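Local coordinates for protein GCN5-related N-acetyltransferase (PDB 4MY0) that binds acetyl-coenzyme A through a GNAT fold and probably transfers its acetyl group to an amine, perhaps of an aminoglycoside, at residues E38-D43 with A65-D70. Numbering follows the deposited sequence. Where two conformers were deposited one is given.
Sequences EDWVRD and AARIWD
W40 sends its indole off helix 34-49 with CG anti to the backbone N (chi1 -173°), which carries NE1 out to the end of the R67 side chain. R67 leaves strand 61-75 with CG placed between its own backbone N and carbonyl carbon (chi1 63°), runs on extended, then bends at chi3, so that NH1 comes up to the indole nitrogen. W40 NE1 and R67 NH1 are 4.1 Å apart, and the indole and guanidinium planes stand nearly perpendicular, 80° from each other, with no stacking between them. One water joins the two groups. It accepts a hydrogen bond of 2.8 Å from R67 NH1 and a weak one of 3.3 Å from W40 NE1, lying in the plane of each donor group at its edge. The W40 side chain also touches V21, L22 and R25 of helix 18-26 and L32. One turn on, D43 OD1 passes 4.4 Å from W69 CH2, a loose approach, while its salt bridge is to K194. D43 OD1 and R67 NH2 remain 6.7 Å apart, too far for an ion pair. W69 is held in an aromatic group, stacked with F71 and edge-to-face with F47 and W190. The two backbones approach no nearer than 10.8 Å between the CA atoms of D43 and R67, so side chains, with one water, span the gap between helix and strand in the N-terminal GNAT domain. The R67 side chain lies about 10 Å from the bound coenzyme A, not in contact with it. Two N-H donors cannot bond each other, so in the R67 conformer described a shared water acceptor joins them, its hold on W40 being the weaker.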
ATOM      1  N   GLU C  38     -18.808 -23.996  16.034  1.00 61.99           N
ATOM      2  CA  GLU C  38     -20.188 -24.407  16.277  1.00 65.00           C
ATOM      3  C   GLU C  38     -20.934 -24.727  14.982  1.00 62.30           C
ATOM      4  O   GLU C  38     -21.607 -25.756  14.882  1.00 62.22           O
ATOM      5  CB  GLU C  38     -20.927 -23.302  17.032  1.00 70.64           C
ATOM      6  CG  GLU C  38     -22.427 -23.518  17.141  1.00 76.06           C
ATOM      7  CD  GLU C  38     -23.031 -22.771  18.316  1.00 81.04           C
ATOM      8  OE1 GLU C  38     -23.814 -23.387  19.067  1.00 83.64           O
ATOM      9  OE2 GLU C  38     -22.713 -21.573  18.490  1.00 81.60           O
ATOM     10  N   ASP C  39     -20.803 -23.842  13.998  1.00 60.40           N
ATOM     11  CA  ASP C  39     -21.442 -24.026  12.700  1.00 61.50           C
ATOM     12  C   ASP C  39     -20.775 -25.126  11.875  1.00 59.81           C
ATOM     13  O   ASP C  39     -21.382 -25.672  10.949  1.00 60.65           O
ATOM     14  CB  ASP C  39     -21.447 -22.712  11.908  1.00 67.07           C
ATOM     15  CG  ASP C  39     -22.478 -21.717  12.422  1.00 75.13           C
ATOM     16  OD1 ASP C  39     -22.142 -20.907  13.316  1.00 77.76           O
ATOM     17  OD2 ASP C  39     -23.626 -21.744  11.923  1.00 77.13           O
ATOM     18  N   TRP C  40     -19.524 -25.446  12.200  1.00 53.15           N
ATOM     19  CA  TRP C  40     -18.779 -26.449  11.442  1.00 42.73           C
ATOM     20  C   TRP C  40     -19.159 -27.853  11.908  1.00 42.51           C
ATOM     21  O   TRP C  40     -19.380 -28.748  11.089  1.00 41.60           O
ATOM     22  CB  TRP C  40     -17.268 -26.217  11.579  1.00 34.42           C
ATOM     23  CG  TRP C  40     -16.417 -27.101  10.711  1.00 32.64           C
ATOM     24  CD1 TRP C  40     -15.844 -26.780   9.503  1.00 30.64           C
ATOM     25  CD2 TRP C  40     -16.010 -28.447  11.002  1.00 30.36           C
ATOM     26  NE1 TRP C  40     -15.110 -27.852   9.028  1.00 29.39           N
ATOM     27  CE2 TRP C  40     -15.206 -28.888   9.927  1.00 29.96           C
ATOM     28  CE3 TRP C  40     -16.246 -29.321  12.071  1.00 29.83           C
ATOM     29  CZ2 TRP C  40     -14.639 -30.166   9.895  1.00 28.11           C
ATOM     30  CZ3 TRP C  40     -15.694 -30.586  12.033  1.00 31.48           C
ATOM     31  CH2 TRP C  40     -14.903 -31.000  10.954  1.00 29.00           C
ATOM     32  N   VAL C  41     -19.234 -28.030  13.226  1.00 44.72           N
ATOM     33  CA  VAL C  41     -19.644 -29.296  13.825  1.00 48.65           C
ATOM     34  C   VAL C  41     -21.045 -29.701  13.374  1.00 53.79           C
ATOM     35  O   VAL C  41     -21.266 -30.841  12.954  1.00 54.36           O
ATOM     36  CB  VAL C  41     -19.606 -29.222  15.354  1.00 47.76           C
ATOM     37  CG1 VAL C  41     -20.117 -30.521  15.965  1.00 46.04           C
ATOM     38  CG2 VAL C  41     -18.194 -28.936  15.821  1.00 47.54           C
ATOM     39  N   ARG C  42     -21.983 -28.763  13.462  1.00 54.66           N
ATOM     40  CA  ARG C  42     -23.356 -29.017  13.038  1.00 55.94           C
ATOM     41  C   ARG C  42     -23.406 -29.418  11.564  1.00 49.92           C
ATOM     42  O   ARG C  42     -24.106 -30.361  11.189  1.00 50.45           O
ATOM     43  CB  ARG C  42     -24.233 -27.789  13.298  1.00 63.70           C
ATOM     44  CG  ARG C  42     -25.691 -27.967  12.889  1.00 71.05           C
ATOM     45  CD  ARG C  42     -26.514 -26.703  13.138  1.00 77.03           C
ATOM     46  NE  ARG C  42     -26.100 -25.587  12.287  1.00 78.98           N
ATOM     47  CZ  ARG C  42     -25.551 -24.462  12.739  1.00 80.20           C
ATOM     48  NH1 ARG C  42     -25.349 -24.293  14.041  1.00 80.69           N
ATOM     49  NH2 ARG C  42     -25.205 -23.502  11.887  1.00 79.37           N
ATOM     50  N   ASP C  43     -22.642 -28.720  10.730  1.00 46.97           N
ATOM     51  CA  ASP C  43     -22.556 -29.070   9.316  1.00 46.55           C
ATOM     52  C   ASP C  43     -21.891 -30.436   9.108  1.00 38.97           C
ATOM     53  O   ASP C  43     -22.314 -31.222   8.256  1.00 37.34           O
ATOM     54  CB  ASP C  43     -21.803 -27.990   8.531  1.00 56.64           C
ATOM     55  CG  ASP C  43     -22.725 -26.905   7.992  1.00 66.76           C
ATOM     56  OD1 ASP C  43     -23.247 -27.081   6.865  1.00 69.26           O
ATOM     57  OD2 ASP C  43     -22.927 -25.884   8.692  1.00 68.42           O
ATOM     58  N   ALA C  65      -8.494 -36.180   6.578  1.00 21.42           N
ATOM     59  CA  ALA C  65      -9.955 -36.183   6.436  1.00 23.60           C
ATOM     60  C   ALA C  65     -10.397 -35.415   5.198  1.00 21.84           C
ATOM     61  O   ALA C  65      -9.696 -34.523   4.739  1.00 17.86           O
ATOM     62  CB  ALA C  65     -10.626 -35.601   7.701  1.00 21.19           C
ATOM     63  N   ALA C  66     -11.558 -35.778   4.663  1.00 20.00           N
ATOM     64  CA  ALA C  66     -12.133 -35.099   3.506  1.00 22.70           C
ATOM     65  C   ALA C  66     -13.615 -35.366   3.514  1.00 21.97           C
ATOM     66  O   ALA C  66     -14.065 -36.411   4.011  1.00 26.15           O
ATOM     67  CB  ALA C  66     -11.525 -35.614   2.213  1.00 17.48           C
ATOM     68  N   ARG C  67     -14.395 -34.432   2.986  0.56 20.78           N
ATOM     69  CA  ARG C  67     -15.833 -34.657   2.910  0.56 25.02           C
ATOM     70  C   ARG C  67     -16.379 -34.466   1.497  0.56 23.20           C
ATOM     71  O   ARG C  67     -15.733 -33.860   0.632  0.56 19.75           O
ATOM     72  CB  ARG C  67     -16.592 -33.804   3.939  0.56 29.64           C
ATOM     73  CG  ARG C  67     -16.464 -32.315   3.746  0.56 32.19           C
ATOM     74  CD  ARG C  67     -16.807 -31.546   5.029  0.56 33.58           C
ATOM     75  NE  ARG C  67     -15.911 -30.404   5.188  0.56 34.61           N
ATOM     76  CZ  ARG C  67     -16.194 -29.161   4.804  0.56 34.81           C
ATOM     77  NH1 ARG C  67     -15.297 -28.205   4.987  0.56 27.09           N
ATOM     78  NH2 ARG C  67     -17.366 -28.869   4.242  0.56 36.29           N
ATOM     79  N   ILE C  68     -17.569 -35.009   1.274  1.00 24.26           N
ATOM     80  CA  ILE C  68     -18.190 -35.005  -0.036  1.00 25.05           C
ATOM     81  C   ILE C  68     -19.539 -34.289   0.007  1.00 23.46           C
ATOM     82  O   ILE C  68     -20.463 -34.769   0.651  1.00 25.96           O
ATOM     83  CB  ILE C  68     -18.431 -36.455  -0.493  1.00 26.75           C
ATOM     84  CG1 ILE C  68     -17.122 -37.238  -0.474  1.00 25.38           C
ATOM     85  CG2 ILE C  68     -19.058 -36.507  -1.893  1.00 23.20           C
ATOM     86  CD1 ILE C  68     -17.312 -38.699  -0.800  1.00 26.70           C
ATOM     87  N   TRP C  69     -19.653 -33.154  -0.685  1.00 22.51           N
ATOM     88  CA  TRP C  69     -20.959 -32.511  -0.860  1.00 24.20           C
ATOM     89  C   TRP C  69     -21.780 -33.284  -1.878  1.00 27.03           C
ATOM     90  O   TRP C  69     -21.257 -33.662  -2.939  1.00 28.26           O
ATOM     91  CB  TRP C  69     -20.798 -31.078  -1.380  1.00 23.15           C
ATOM     92  CG  TRP C  69     -20.339 -30.079  -0.370  1.00 26.09           C
ATOM     93  CD1 TRP C  69     -19.068 -29.614  -0.196  1.00 26.40           C
ATOM     94  CD2 TRP C  69     -21.155 -29.392   0.584  1.00 26.82           C
ATOM     95  NE1 TRP C  69     -19.040 -28.692   0.821  1.00 28.74           N
ATOM     96  CE2 TRP C  69     -20.311 -28.536   1.314  1.00 27.98           C
ATOM     97  CE3 TRP C  69     -22.517 -29.423   0.894  1.00 30.88           C
ATOM     98  CZ2 TRP C  69     -20.787 -27.715   2.339  1.00 29.19           C
ATOM     99  CZ3 TRP C  69     -22.989 -28.615   1.910  1.00 31.03           C
ATOM    100  CH2 TRP C  69     -22.132 -27.769   2.617  1.00 30.70           C
ATOM    101  N   ASP C  70     -23.060 -33.501  -1.574  1.00 26.31           N
ATOM    102  CA  ASP C  70     -23.990 -34.125  -2.514  1.00 30.57           C
ATOM    103  C   ASP C  70     -24.596 -33.061  -3.431  1.00 30.84           C
ATOM    104  O   ASP C  70     -25.741 -32.642  -3.247  1.00 34.85           O
ATOM    105  CB  ASP C  70     -25.096 -34.879  -1.760  1.00 41.89           C
ATOM    106  CG  ASP C  70     -25.772 -34.021  -0.701  1.00 49.65           C
ATOM    107  OD1 ASP C  70     -25.104 -33.113  -0.150  1.00 49.53           O
ATOM    108  OD2 ASP C  70     -26.972 -34.253  -0.426  1.00 55.08           O
TER
HETATM  109  O   HOH W   1     -12.920 -27.856   6.517  1.00 21.17           O